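Local structure of alpha-Amylase (Thermotoga maritima, 2B5D) at residues E428-L433 with R447-M452; R269-I274 with G282-T287; Y220-P225 with A234-P239. The protein belongs, as an alpha-amylase, to glycosyl hydrolase family 57 and joins a mainly parallel beta-sheet domain to a helical C-terminal region. All blocks are in the same frame, centred on the assembly; numbering follows the deposited sequence.

Contact 1: residues E428-L433 with R447-M452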
ATOM      1  N   GLU A 428      22.708   7.319  22.729  1.00 48.78           N
ATOM      2  CA  GLU A 428      23.635   8.398  23.040  1.00 51.80           C
ATOM      3  C   GLU A 428      22.965   9.478  23.895  1.00 52.17           C
ATOM      4  O   GLU A 428      23.540   9.902  24.902  1.00 52.79           O
ATOM      5  CB  GLU A 428      24.261   9.020  21.763  1.00 51.04           C
ATOM      6  CG  GLU A 428      25.293   8.102  21.076  1.00 53.67           C
ATOM      7  CD  GLU A 428      26.446   8.868  20.317  1.00 55.93           C
ATOM      8  OE1 GLU A 428      27.534   8.257  20.093  1.00 58.33           O
ATOM      9  OE2 GLU A 428      26.263  10.066  19.938  1.00 60.41           O
ATOM     10  N   ARG A 429      21.752   9.892  23.531  1.00 52.68           N
ATOM     11  CA  ARG A 429      21.040  10.897  24.314  1.00 53.75           C
ATOM     12  C   ARG A 429      20.605  10.344  25.640  1.00 53.07           C
ATOM     13  O   ARG A 429      20.649  11.038  26.634  1.00 52.60           O
ATOM     14  CB  ARG A 429      19.794  11.445  23.587  1.00 54.75           C
ATOM     15  CG  ARG A 429      20.038  12.711  22.807  1.00 59.88           C
ATOM     16  CD  ARG A 429      19.836  12.502  21.309  1.00 67.56           C
ATOM     17  NE  ARG A 429      18.421  12.529  20.913  1.00 71.92           N
ATOM     18  CZ  ARG A 429      17.923  13.288  19.928  1.00 74.69           C
ATOM     19  NH1 ARG A 429      16.626  13.234  19.643  1.00 73.95           N
ATOM     20  NH2 ARG A 429      18.719  14.088  19.212  1.00 74.81           N
ATOM     21  N   MET A 430      20.117   9.108  25.647  1.00 53.26           N
ATOM     22  CA  MET A 430      19.631   8.484  26.895  1.00 52.71           C
ATOM     23  C   MET A 430      20.716   8.414  27.983  1.00 53.17           C
ATOM     24  O   MET A 430      20.408   8.501  29.187  1.00 52.64           O
ATOM     25  CB  MET A 430      19.113   7.075  26.616  1.00 52.16           C
ATOM     26  CG  MET A 430      18.474   6.405  27.822  1.00 51.36           C
ATOM     27  SD  MET A 430      16.875   7.184  28.207  1.00 53.23           S
ATOM     28  CE  MET A 430      16.785   7.182  29.982  1.00 52.57           C
ATOM     29  N   ILE A 431      21.969   8.252  27.538  1.00 53.76           N
ATOM     30  CA  ILE A 431      23.102   8.042  28.422  1.00 54.51           C
ATOM     31  C   ILE A 431      23.493   9.382  29.025  1.00 55.62           C
ATOM     32  O   ILE A 431      23.561   9.498  30.245  1.00 56.51           O
ATOM     33  CB  ILE A 431      24.309   7.360  27.711  1.00 54.41           C
ATOM     34  CG1 ILE A 431      24.027   5.876  27.445  1.00 53.12           C
ATOM     35  CG2 ILE A 431      25.541   7.419  28.591  1.00 52.88           C
ATOM     36  CD1 ILE A 431      24.793   5.328  26.271  1.00 50.02           C
ATOM     37  N   ASP A 432      23.736  10.377  28.161  1.00 56.54           N
ATOM     38  CA  ASP A 432      23.848  11.792  28.548  1.00 56.67           C
ATOM     39  C   ASP A 432      22.861  12.209  29.608  1.00 56.26           C
ATOM     40  O   ASP A 432      23.248  12.650  30.665  1.00 56.85           O
ATOM     41  CB  ASP A 432      23.640  12.689  27.349  1.00 56.65           C
ATOM     42  CG  ASP A 432      24.789  12.640  26.400  1.00 58.58           C
ATOM     43  OD1 ASP A 432      25.668  11.791  26.594  1.00 64.10           O
ATOM     44  OD2 ASP A 432      24.825  13.434  25.445  1.00 62.72           O
ATOM     45  N   LEU A 433      21.581  12.071  29.336  1.00 55.73           N
ATOM     46  CA  LEU A 433      20.607  12.551  30.283  1.00 55.38           C
ATOM     47  C   LEU A 433      20.564  11.765  31.587  1.00 55.06           C
ATOM     48  O   LEU A 433      20.169  12.295  32.650  1.00 54.49           O
ATOM     49  CB  LEU A 433      19.227  12.588  29.608  1.00 57.06           C
ATOM     50  CG  LEU A 433      19.044  13.377  28.284  1.00 58.28           C
ATOM     51  CD1 LEU A 433      17.637  13.217  27.782  1.00 58.50           C
ATOM     52  CD2 LEU A 433      19.352  14.837  28.453  1.00 60.80           C
ATOM     53  N   ARG A 447      10.091  10.257  36.081  1.00 58.48           N
ATOM     54  CA  ARG A 447       9.030   9.663  35.270  1.00 56.63           C
ATOM     55  C   ARG A 447       9.278   9.798  33.745  1.00 55.01           C
ATOM     56  O   ARG A 447       9.062   8.844  32.975  1.00 54.13           O
ATOM     57  CB  ARG A 447       7.695  10.231  35.680  1.00 56.37           C
ATOM     58  CG  ARG A 447       7.172   9.621  36.967  1.00 58.77           C
ATOM     59  CD  ARG A 447       5.883  10.345  37.436  1.00 60.83           C
ATOM     60  NE  ARG A 447       4.798  10.210  36.463  1.00 61.22           N
ATOM     61  CZ  ARG A 447       3.869  11.131  36.211  1.00 61.66           C
ATOM     62  NH1 ARG A 447       3.881  12.293  36.845  1.00 60.92           N
ATOM     63  NH2 ARG A 447       2.931  10.889  35.301  1.00 62.25           N
ATOM     64  N   VAL A 448       9.802  10.945  33.332  1.00 52.69           N
ATOM     65  CA  VAL A 448      10.044  11.199  31.920  1.00 51.81           C
ATOM     66  C   VAL A 448      11.207  10.353  31.412  1.00 52.34           C
ATOM     67  O   VAL A 448      11.155   9.739  30.326  1.00 52.70           O
ATOM     68  CB  VAL A 448      10.282  12.711  31.677  1.00 52.13           C
ATOM     69  CG1 VAL A 448      10.872  13.021  30.308  1.00 48.74           C
ATOM     70  CG2 VAL A 448       8.947  13.499  31.891  1.00 50.87           C
ATOM     71  N   LEU A 449      12.271  10.332  32.199  1.00 51.49           N
ATOM     72  CA  LEU A 449      13.453   9.598  31.847  1.00 50.17           C
ATOM     73  C   LEU A 449      13.175   8.092  31.885  1.00 48.66           C
ATOM     74  O   LEU A 449      13.614   7.352  31.008  1.00 48.59           O
ATOM     75  CB  LEU A 449      14.603  10.026  32.756  1.00 50.49           C
ATOM     76  CG  LEU A 449      15.231  11.360  32.326  1.00 51.19           C
ATOM     77  CD1 LEU A 449      16.282  11.837  33.343  1.00 52.24           C
ATOM     78  CD2 LEU A 449      15.840  11.340  30.918  1.00 50.49           C
ATOM     79  N   ASN A 450      12.401   7.653  32.869  1.00 47.50           N
ATOM     80  CA  ASN A 450      11.972   6.273  32.948  1.00 46.52           C
ATOM     81  C   ASN A 450      11.138   5.800  31.733  1.00 46.85           C
ATOM     82  O   ASN A 450      11.255   4.652  31.309  1.00 47.65           O
ATOM     83  CB  ASN A 450      11.149   6.056  34.213  1.00 46.31           C
ATOM     84  CG  ASN A 450      11.988   5.959  35.477  1.00 46.54           C
ATOM     85  OD1 ASN A 450      11.431   5.803  36.569  1.00 47.49           O
ATOM     86  ND2 ASN A 450      13.305   6.045  35.351  1.00 44.71           N
ATOM     87  N   GLN A 451      10.276   6.662  31.207  1.00 46.40           N
ATOM     88  CA  GLN A 451       9.467   6.323  30.028  1.00 46.18           C
ATOM     89  C   GLN A 451      10.313   6.426  28.771  1.00 45.45           C
ATOM     90  O   GLN A 451      10.180   5.610  27.858  1.00 45.32           O
ATOM     91  CB  GLN A 451       8.186   7.192  29.934  1.00 47.20           C
ATOM     92  CG  GLN A 451       7.110   6.635  28.988  1.00 45.10           C
ATOM     93  CD  GLN A 451       6.519   5.350  29.496  1.00 45.20           C
ATOM     94  OE1 GLN A 451       6.327   5.188  30.708  1.00 46.24           O
ATOM     95  NE2 GLN A 451       6.213   4.420  28.581  1.00 41.21           N
ATOM     96  N   MET A 452      11.235   7.366  28.726  1.00 44.59           N
ATOM     97  CA  MET A 452      12.162   7.336  27.610  1.00 46.22           C
ATOM     98  C   MET A 452      12.885   5.975  27.467  1.00 46.27           C
ATOM     99  O   MET A 452      12.985   5.433  26.364  1.00 46.11           O
ATOM    100  CB  MET A 452      13.144   8.485  27.681  1.00 45.77           C
ATOM    101  CG  MET A 452      12.474   9.798  27.315  1.00 47.93           C
ATOM    102  SD  MET A 452      13.481  11.230  27.790  1.00 49.09           S
ATOM    103  CE  MET A 452      14.724  11.284  26.475  1.00 38.20           C
TER
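Helices 418-436 and 443-458 form an antiparallel helical hairpin in the helical C-terminal region of the chain, a part related to the C-terminal region of 1,4-alpha-glucan branching enzymes. Their segments 428-433 and 447-452 run at 151° to each other, with the axes 11.1 Å apart at closest approach. At that spacing the backbones do not touch each other, and the join is made by four apolar side chains: Met-430 and Leu-433 on one helix, Leu-449 and Met-452 on the other.

Met-430 spans the gap. Its CG stands anti to the backbone N (chi1 -175°), and bends further along the chain carry the thioether over to the partner helix. There SD lies 4.0 Å from CB of Met-452, while the terminal methyl CE comes to rest 3.3 Å from the carbonyl O of Leu-449, a close carbon-to-oxygen approach against the helix backbone. The same CE also skirts CD2 of Leu-449 at 4.4 Å.

Leu-433 points at the facing helix and is met by two side chains, each crossing it at about a right angle. One is Leu-449, whose branch CD2 lies 3.8 Å from CB of Leu-433; CD1 of Leu-449 lies beside the carbonyl O of Leu-433. The second is Met-452, which keeps its chain extended through chi2 and turns at chi3 (78°), bringing its methyl to the leucine.

Helix 473-496 packs on this pair, with Tyr-492 on Leu-433 and Phe-488 and Leu-491 on Met-452, whereas Tyr-437 and Phe-520 from loops touch Leu-449. Beside that helix the methyl-to-methyl contact is made, CE of Met-452 lying 3.7 Å from CD1 of Leu-433.

Contact 2: residues R269-I274 with G282-T287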
ATOM      1  N   ARG A 269     -17.277 -21.672   8.478  1.00 83.81           N
ATOM      2  CA  ARG A 269     -18.652 -21.489   8.923  1.00 85.07           C
ATOM      3  C   ARG A 269     -19.267 -20.243   8.259  1.00 86.09           C
ATOM      4  O   ARG A 269     -18.563 -19.274   7.947  1.00 86.13           O
ATOM      5  CB  ARG A 269     -18.712 -21.379  10.445  1.00 84.50           C
ATOM      6  CG  ARG A 269     -19.903 -22.048  11.067  1.00 83.99           C
ATOM      7  CD  ARG A 269     -19.551 -23.377  11.722  1.00 83.09           C
ATOM      8  NE  ARG A 269     -20.040 -24.522  10.963  1.00 82.18           N
ATOM      9  CZ  ARG A 269     -20.255 -25.741  11.460  1.00 81.69           C
ATOM     10  NH1 ARG A 269     -20.035 -26.024  12.739  1.00 78.54           N
ATOM     11  NH2 ARG A 269     -20.713 -26.691  10.659  1.00 83.16           N
ATOM     12  N   GLU A 270     -20.582 -20.286   8.036  1.00 87.46           N
ATOM     13  CA  GLU A 270     -21.307 -19.184   7.384  1.00 88.27           C
ATOM     14  C   GLU A 270     -21.225 -17.896   8.190  1.00 88.40           C
ATOM     15  O   GLU A 270     -21.282 -17.916   9.416  1.00 87.75           O
ATOM     16  CB  GLU A 270     -22.763 -19.563   7.120  1.00 88.34           C
ATOM     17  CG  GLU A 270     -22.924 -20.850   6.314  1.00 90.09           C
ATOM     18  CD  GLU A 270     -24.287 -20.939   5.639  1.00 92.22           C
ATOM     19  OE1 GLU A 270     -25.031 -21.914   5.901  1.00 92.20           O
ATOM     20  OE2 GLU A 270     -24.616 -20.020   4.857  1.00 92.33           O
ATOM     21  N   MET A 271     -21.092 -16.789   7.461  1.00 89.36           N
ATOM     22  CA  MET A 271     -20.844 -15.456   8.015  1.00 90.24           C
ATOM     23  C   MET A 271     -21.791 -14.999   9.142  1.00 90.79           C
ATOM     24  O   MET A 271     -21.340 -14.399  10.133  1.00 90.38           O
ATOM     25  CB  MET A 271     -20.816 -14.420   6.884  1.00 90.26           C
ATOM     26  CG  MET A 271     -20.578 -12.982   7.350  1.00 91.44           C
ATOM     27  SD  MET A 271     -19.097 -12.818   8.373  1.00 93.32           S
ATOM     28  CE  MET A 271     -17.811 -12.964   7.117  1.00 90.93           C
ATOM     29  N   GLU A 272     -23.090 -15.268   8.985  1.00 91.54           N
ATOM     30  CA  GLU A 272     -24.072 -14.846   9.991  1.00 92.29           C
ATOM     31  C   GLU A 272     -23.925 -15.654  11.272  1.00 92.33           C
ATOM     32  O   GLU A 272     -24.115 -15.132  12.375  1.00 92.29           O
ATOM     33  CB  GLU A 272     -25.508 -14.915   9.463  1.00 92.35           C
ATOM     34  CG  GLU A 272     -26.397 -13.793  10.043  1.00 93.11           C
ATOM     35  CD  GLU A 272     -27.871 -13.944   9.702  1.00 92.80           C
ATOM     36  OE1 GLU A 272     -28.301 -15.082   9.409  1.00 92.82           O
ATOM     37  OE2 GLU A 272     -28.594 -12.920   9.736  1.00 92.91           O
ATOM     38  N   TYR A 273     -23.573 -16.927  11.104  1.00 92.64           N
ATOM     39  CA  TYR A 273     -23.264 -17.819  12.215  1.00 92.88           C
ATOM     40  C   TYR A 273     -22.053 -17.324  13.021  1.00 92.76           C
ATOM     41  O   TYR A 273     -22.084 -17.281  14.258  1.00 92.54           O
ATOM     42  CB  TYR A 273     -22.994 -19.226  11.676  1.00 92.86           C
ATOM     43  CG  TYR A 273     -22.663 -20.237  12.745  1.00 93.67           C
ATOM     44  CD1 TYR A 273     -21.387 -20.284  13.326  1.00 94.17           C
ATOM     45  CD2 TYR A 273     -23.619 -21.147  13.182  1.00 94.00           C
ATOM     46  CE1 TYR A 273     -21.081 -21.210  14.318  1.00 93.71           C
ATOM     47  CE2 TYR A 273     -23.319 -22.078  14.168  1.00 94.52           C
ATOM     48  CZ  TYR A 273     -22.051 -22.103  14.728  1.00 93.49           C
ATOM     49  OH  TYR A 273     -21.762 -23.026  15.699  1.00 93.89           O
ATOM     50  N   ILE A 274     -21.009 -16.929  12.293  1.00 92.84           N
ATOM     51  CA  ILE A 274     -19.661 -16.789  12.849  1.00 93.01           C
ATOM     52  C   ILE A 274     -19.242 -15.354  13.216  1.00 93.42           C
ATOM     53  O   ILE A 274     -18.201 -15.162  13.848  1.00 93.45           O
ATOM     54  CB  ILE A 274     -18.596 -17.493  11.918  1.00 92.77           C
ATOM     55  CG1 ILE A 274     -17.327 -17.867  12.707  1.00 92.67           C
ATOM     56  CG2 ILE A 274     -18.301 -16.669  10.649  1.00 91.45           C
ATOM     57  CD1 ILE A 274     -17.544 -18.922  13.795  1.00 91.34           C
ATOM     58  N   GLY A 282     -15.313  -7.464  10.687  1.00 94.00           N
ATOM     59  CA  GLY A 282     -15.995  -8.421   9.803  1.00 92.45           C
ATOM     60  C   GLY A 282     -15.072  -9.368   9.035  1.00 91.64           C
ATOM     61  O   GLY A 282     -15.552 -10.299   8.362  1.00 91.52           O
ATOM     62  N   VAL A 283     -13.754  -9.142   9.128  1.00 90.58           N
ATOM     63  CA  VAL A 283     -12.749 -10.008   8.469  1.00 89.29           C
ATOM     64  C   VAL A 283     -12.540 -11.349   9.175  1.00 88.07           C
ATOM     65  O   VAL A 283     -12.441 -11.405  10.418  1.00 87.81           O
ATOM     66  CB  VAL A 283     -11.359  -9.321   8.265  1.00 89.47           C
ATOM     67  CG1 VAL A 283     -11.292  -8.599   6.905  1.00 90.03           C
ATOM     68  CG2 VAL A 283     -11.027  -8.377   9.415  1.00 89.97           C
ATOM     69  N   ARG A 284     -12.485 -12.413   8.356  1.00 86.15           N
ATOM     70  CA  ARG A 284     -12.298 -13.802   8.800  1.00 83.99           C
ATOM     71  C   ARG A 284     -10.925 -13.991   9.444  1.00 82.58           C
ATOM     72  O   ARG A 284      -9.898 -13.591   8.873  1.00 82.80           O
ATOM     73  CB  ARG A 284     -12.404 -14.771   7.611  1.00 84.02           C
ATOM     74  CG  ARG A 284     -13.646 -14.641   6.741  1.00 83.59           C
ATOM     75  CD  ARG A 284     -14.789 -15.380   7.355  1.00 81.92           C
ATOM     76  NE  ARG A 284     -15.789 -15.804   6.379  1.00 81.22           N
ATOM     77  CZ  ARG A 284     -16.693 -16.747   6.617  1.00 81.03           C
ATOM     78  NH1 ARG A 284     -16.710 -17.372   7.785  1.00 81.35           N
ATOM     79  NH2 ARG A 284     -17.578 -17.075   5.689  1.00 81.46           N
ATOM     80  N   ILE A 285     -10.916 -14.600  10.626  1.00 80.46           N
ATOM     81  CA  ILE A 285      -9.679 -14.944  11.336  1.00 78.42           C
ATOM     82  C   ILE A 285      -9.852 -16.314  11.985  1.00 77.00           C
ATOM     83  O   ILE A 285     -10.950 -16.875  11.944  1.00 76.60           O
ATOM     84  CB  ILE A 285      -9.328 -13.912  12.448  1.00 78.59           C
ATOM     85  CG1 ILE A 285     -10.434 -13.865  13.513  1.00 77.46           C
ATOM     86  CG2 ILE A 285      -8.982 -12.527  11.847  1.00 78.17           C
ATOM     87  CD1 ILE A 285     -10.039 -13.128  14.761  1.00 77.61           C
ATOM     88  N   ASN A 286      -8.771 -16.830  12.583  1.00 75.27           N
ATOM     89  CA  ASN A 286      -8.785 -18.108  13.316  1.00 73.28           C
ATOM     90  C   ASN A 286      -9.516 -17.989  14.646  1.00 71.88           C
ATOM     91  O   ASN A 286      -9.428 -16.960  15.335  1.00 72.04           O
ATOM     92  CB  ASN A 286      -7.361 -18.659  13.525  1.00 73.15           C
ATOM     93  CG  ASN A 286      -6.785 -19.333  12.266  1.00 73.51           C
ATOM     94  OD1 ASN A 286      -5.573 -19.391  12.079  1.00 75.75           O
ATOM     95  ND2 ASN A 286      -7.652 -19.844  11.410  1.00 74.60           N
ATOM     96  N   THR A 287     -10.245 -19.050  14.987  1.00 70.25           N
ATOM     97  CA  THR A 287     -11.054 -19.106  16.205  1.00 68.26           C
ATOM     98  C   THR A 287     -10.392 -19.981  17.262  1.00 67.06           C
ATOM     99  O   THR A 287     -10.558 -19.764  18.467  1.00 66.04           O
ATOM    100  CB  THR A 287     -12.490 -19.664  15.919  1.00 68.23           C
ATOM    101  OG1 THR A 287     -12.399 -20.990  15.384  1.00 67.46           O
ATOM    102  CG2 THR A 287     -13.242 -18.798  14.926  1.00 67.39           C
TER
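Arg-284 lays its guanidinium across the thioether end of Met-271 and reaches the backbone at the start of the short helix 271-274, in the family 57 part of the chain. The contact joins this helix to the loop that follows it: the arginine spans the space between them and docks on the carbonyl of Arg-269, just ahead of the N-cap residue Glu-270.

The grip on that carbonyl is uneven. NH1 of Arg-284 gives a short, nearly straight bond of 2.7 Å to O of Arg-269, with an N-H...O angle of 169°. The oxygen lies only 2° out of the guanidinium plane, and the donor sits almost in line with the C=O bond. From NH2 of Arg-284 to the same oxygen there is only a weak bond of 3.3 Å. A second carbonyl, that of Gly-266, also accepts from NH1, so NH1 is shared by two backbone oxygens, which would limit the rotation of the group.

Met-271 covers one guanidinium face. With CG anti to its own N (chi1 179°) and the chain bent at chi2 and chi3, its methyl CE arrives 3.6 Å from NE of Arg-284. It also rests 3.7 Å from the carbonyl O of Gly-282.

Ile-274 crosses Arg-284 at about a right angle, its CG2 lying 3.4 Å from NH1 of Arg-284, while its other branch extends toward Thr-287. The hydroxyl of Thr-287 is engaged with Asp-264, leaving its methyl to meet the isoleucine: CG2 of Thr-287 is 4.4 Å from CD1 of Ile-274.

Contact 3: residues Y220-P225 with A234-P239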
ATOM      1  N   TYR A 220      34.992 -31.999  24.378  1.00 49.77           N
ATOM      2  CA  TYR A 220      33.758 -32.723  24.259  1.00 50.12           C
ATOM      3  C   TYR A 220      32.700 -32.122  23.318  1.00 49.26           C
ATOM      4  O   TYR A 220      31.538 -32.371  23.536  1.00 50.27           O
ATOM      5  CB  TYR A 220      33.138 -32.891  25.650  1.00 50.66           C
ATOM      6  CG  TYR A 220      34.069 -33.614  26.602  1.00 51.16           C
ATOM      7  CD1 TYR A 220      34.442 -33.038  27.823  1.00 51.64           C
ATOM      8  CD2 TYR A 220      34.609 -34.873  26.252  1.00 52.94           C
ATOM      9  CE1 TYR A 220      35.318 -33.700  28.702  1.00 53.43           C
ATOM     10  CE2 TYR A 220      35.494 -35.542  27.087  1.00 53.43           C
ATOM     11  CZ  TYR A 220      35.843 -34.952  28.315  1.00 54.98           C
ATOM     12  OH  TYR A 220      36.692 -35.625  29.140  1.00 55.28           O
ATOM     13  N   GLY A 221      33.093 -31.345  22.308  1.00 47.88           N
ATOM     14  CA  GLY A 221      32.162 -30.559  21.481  1.00 46.61           C
ATOM     15  C   GLY A 221      30.965 -29.922  22.176  1.00 45.91           C
ATOM     16  O   GLY A 221      31.121 -29.334  23.256  1.00 46.54           O
ATOM     17  N   VAL A 222      29.756 -30.058  21.607  1.00 43.19           N
ATOM     18  CA  VAL A 222      28.589 -29.401  22.182  1.00 40.28           C
ATOM     19  C   VAL A 222      27.939 -30.186  23.262  1.00 40.22           C
ATOM     20  O   VAL A 222      26.915 -29.771  23.802  1.00 38.59           O
ATOM     21  CB  VAL A 222      27.519 -29.016  21.124  1.00 42.35           C
ATOM     22  CG1 VAL A 222      28.098 -28.026  20.169  1.00 40.35           C
ATOM     23  CG2 VAL A 222      26.939 -30.299  20.350  1.00 41.54           C
ATOM     24  N   TYR A 223      28.535 -31.328  23.597  1.00 40.85           N
ATOM     25  CA  TYR A 223      27.933 -32.298  24.544  1.00 41.83           C
ATOM     26  C   TYR A 223      28.445 -32.214  25.980  1.00 42.19           C
ATOM     27  O   TYR A 223      28.127 -33.061  26.816  1.00 42.20           O
ATOM     28  CB  TYR A 223      28.091 -33.757  23.996  1.00 41.60           C
ATOM     29  CG  TYR A 223      27.469 -33.814  22.625  1.00 42.01           C
ATOM     30  CD1 TYR A 223      26.083 -33.711  22.476  1.00 38.53           C
ATOM     31  CD2 TYR A 223      28.271 -33.897  21.479  1.00 38.26           C
ATOM     32  CE1 TYR A 223      25.487 -33.731  21.194  1.00 42.04           C
ATOM     33  CE2 TYR A 223      27.697 -33.933  20.224  1.00 42.36           C
ATOM     34  CZ  TYR A 223      26.316 -33.836  20.088  1.00 42.89           C
ATOM     35  OH  TYR A 223      25.765 -33.793  18.836  1.00 46.17           O
ATOM     36  N   ARG A 224      29.198 -31.171  26.270  1.00 43.07           N
ATOM     37  CA  ARG A 224      29.345 -30.709  27.650  1.00 43.46           C
ATOM     38  C   ARG A 224      29.378 -29.158  27.671  1.00 43.27           C
ATOM     39  O   ARG A 224      29.981 -28.540  26.782  1.00 42.23           O
ATOM     40  CB  ARG A 224      30.618 -31.336  28.249  1.00 43.73           C
ATOM     41  CG  ARG A 224      30.273 -32.723  28.930  1.00 48.13           C
ATOM     42  CD  ARG A 224      31.438 -33.344  29.589  1.00 59.85           C
ATOM     43  NE  ARG A 224      31.587 -33.099  31.043  1.00 61.22           N
ATOM     44  CZ  ARG A 224      30.879 -33.722  31.982  1.00 63.36           C
ATOM     45  NH1 ARG A 224      29.914 -34.577  31.651  1.00 62.24           N
ATOM     46  NH2 ARG A 224      31.111 -33.461  33.255  1.00 65.91           N
ATOM     47  N   PRO A 225      28.785 -28.538  28.699  1.00 42.67           N
ATOM     48  CA  PRO A 225      28.968 -27.105  28.883  1.00 43.78           C
ATOM     49  C   PRO A 225      30.448 -26.739  29.036  1.00 43.84           C
ATOM     50  O   PRO A 225      31.288 -27.583  29.334  1.00 44.11           O
ATOM     51  CB  PRO A 225      28.264 -26.828  30.218  1.00 43.39           C
ATOM     52  CG  PRO A 225      28.207 -28.170  30.897  1.00 44.50           C
ATOM     53  CD  PRO A 225      27.948 -29.108  29.756  1.00 43.18           C
ATOM     54  N   ALA A 234      28.464 -21.860  29.667  1.00 41.66           N
ATOM     55  CA  ALA A 234      27.727 -21.820  28.406  1.00 41.07           C
ATOM     56  C   ALA A 234      27.338 -23.262  27.926  1.00 41.66           C
ATOM     57  O   ALA A 234      28.185 -24.150  27.899  1.00 41.81           O
ATOM     58  CB  ALA A 234      28.563 -21.131  27.340  1.00 39.77           C
ATOM     59  N   PHE A 235      26.084 -23.444  27.512  1.00 41.49           N
ATOM     60  CA  PHE A 235      25.516 -24.711  27.004  1.00 41.82           C
ATOM     61  C   PHE A 235      25.291 -24.568  25.505  1.00 41.84           C
ATOM     62  O   PHE A 235      24.585 -23.675  25.117  1.00 42.85           O
ATOM     63  CB  PHE A 235      24.170 -24.951  27.642  1.00 41.55           C
ATOM     64  CG  PHE A 235      24.232 -25.423  29.081  1.00 42.70           C
ATOM     65  CD1 PHE A 235      24.180 -24.511  30.143  1.00 45.90           C
ATOM     66  CD2 PHE A 235      24.332 -26.755  29.375  1.00 39.18           C
ATOM     67  CE1 PHE A 235      24.207 -24.954  31.485  1.00 43.63           C
ATOM     68  CE2 PHE A 235      24.382 -27.213  30.702  1.00 40.76           C
ATOM     69  CZ  PHE A 235      24.286 -26.324  31.762  1.00 41.80           C
ATOM     70  N   ALA A 236      25.936 -25.373  24.668  1.00 41.59           N
ATOM     71  CA  ALA A 236      25.756 -25.235  23.236  1.00 42.29           C
ATOM     72  C   ALA A 236      24.690 -26.215  22.709  1.00 43.12           C
ATOM     73  O   ALA A 236      24.612 -27.395  23.103  1.00 43.53           O
ATOM     74  CB  ALA A 236      27.057 -25.317  22.457  1.00 39.42           C
ATOM     75  N   ARG A 237      23.829 -25.658  21.876  1.00 43.86           N
ATOM     76  CA  ARG A 237      22.817 -26.395  21.066  1.00 44.39           C
ATOM     77  C   ARG A 237      23.362 -27.682  20.429  1.00 42.51           C
ATOM     78  O   ARG A 237      24.353 -27.625  19.694  1.00 41.26           O
ATOM     79  CB  ARG A 237      22.403 -25.471  19.908  1.00 44.29           C
ATOM     80  CG  ARG A 237      20.988 -25.367  19.694  1.00 48.11           C
ATOM     81  CD  ARG A 237      20.748 -24.476  18.528  1.00 52.35           C
ATOM     82  NE  ARG A 237      20.865 -25.177  17.246  1.00 57.07           N
ATOM     83  CZ  ARG A 237      21.826 -24.889  16.399  1.00 58.34           C
ATOM     84  NH1 ARG A 237      21.973 -25.515  15.240  1.00 55.09           N
ATOM     85  NH2 ARG A 237      22.672 -23.943  16.773  1.00 62.71           N
ATOM     86  N   ASP A 238      22.671 -28.796  20.637  1.00 42.14           N
ATOM     87  CA  ASP A 238      22.930 -30.037  19.837  1.00 42.37           C
ATOM     88  C   ASP A 238      22.304 -29.846  18.463  1.00 42.30           C
ATOM     89  O   ASP A 238      21.086 -29.795  18.342  1.00 41.07           O
ATOM     90  CB  ASP A 238      22.335 -31.292  20.531  1.00 41.98           C
ATOM     91  CG  ASP A 238      22.372 -32.556  19.636  1.00 43.40           C
ATOM     92  OD1 ASP A 238      23.162 -32.662  18.652  1.00 41.00           O
ATOM     93  OD2 ASP A 238      21.594 -33.453  19.954  1.00 43.22           O
ATOM     94  N   PRO A 239      23.129 -29.730  17.433  1.00 43.03           N
ATOM     95  CA  PRO A 239      22.609 -29.440  16.108  1.00 44.76           C
ATOM     96  C   PRO A 239      21.875 -30.672  15.480  1.00 46.91           C
ATOM     97  O   PRO A 239      21.172 -30.520  14.484  1.00 48.16           O
ATOM     98  CB  PRO A 239      23.879 -29.130  15.298  1.00 43.99           C
ATOM     99  CG  PRO A 239      25.010 -29.920  16.064  1.00 42.66           C
ATOM    100  CD  PRO A 239      24.586 -30.000  17.456  1.00 42.65           C
TER
HETATM  101  O   HOH W   1      26.944 -27.745  25.581  1.00 35.21           O
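Val-222 and Pro-225 bury the most surface where loop 220-225 folds over the end of strand 233-236, a strand that pairs parallel with 203-206 and antiparallel with 226-227 in the mainly parallel beta sheet of the family 57 domain. Ala-236 comes next.

Val-222 points toward the strand. Its CG1 packs 3.7 Å from CB of Ala-236, and its CG2 meets CD of Pro-239 tip to tip, also at 3.7 Å. The same CG2 lies over the centre of the Tyr-223 ring, so the valine fills the space between its neighbour's ring and the proline. The backbones are joined here through a water: it accepts from N of Ala-236 and lies 2.7 Å from O of Val-222, to which it can donate, although other acceptors compete for its protons, bridging two segments that have no direct backbone hydrogen bond here.

Pro-225 lies alongside Phe-235, both pointing the same way. CB of Pro-225 sits 4.1 Å from the centroid of the phenyl ring and 18° off its normal, a CH-pi contact over one face. The proline's CA also makes a CA-H...O contact with O of Ala-234. Around the pair, Val-343 and Val-385 touch Pro-225, and Phe-205 meets the Phe-235 ring.

Tyr-223 starts away from the strand, yet its ring swings back with CG beside its own N (chi1 -56°), carrying the hydroxyl to Asp-238. That carboxylate is tied down by several donors: OD2 by Ser-241 and Gln-330, OD1 by the backbone N of Glu-240, which together would fix its rotation. Trp-212 of the second subunit packs on the adjoining Pro-239. The tyrosine OH donates to OD1 of Asp-238 over 2.8 Å, approaching from above the carboxylate plane, 56° out of it.

In the fold
From the N terminus, the chain first closes contact 3, where loop 220-225 meets the end of strand 233-236 across an eight-residue connection that includes strand 226-227. Contact 2 follows, returning the loop after helix 271-274 to that helix over seven residues without regular structure. Contact 1 comes last and joins helices 418-436 and 443-458 across their turn. The three closures are in series, with neither nesting nor crossing. Contacts 2 and 3 share the family 57 range but lie on opposite sides of the chain's centre, their centres about 47 Å apart; contact 1 belongs to the C-terminal helices, and no two contacts touch.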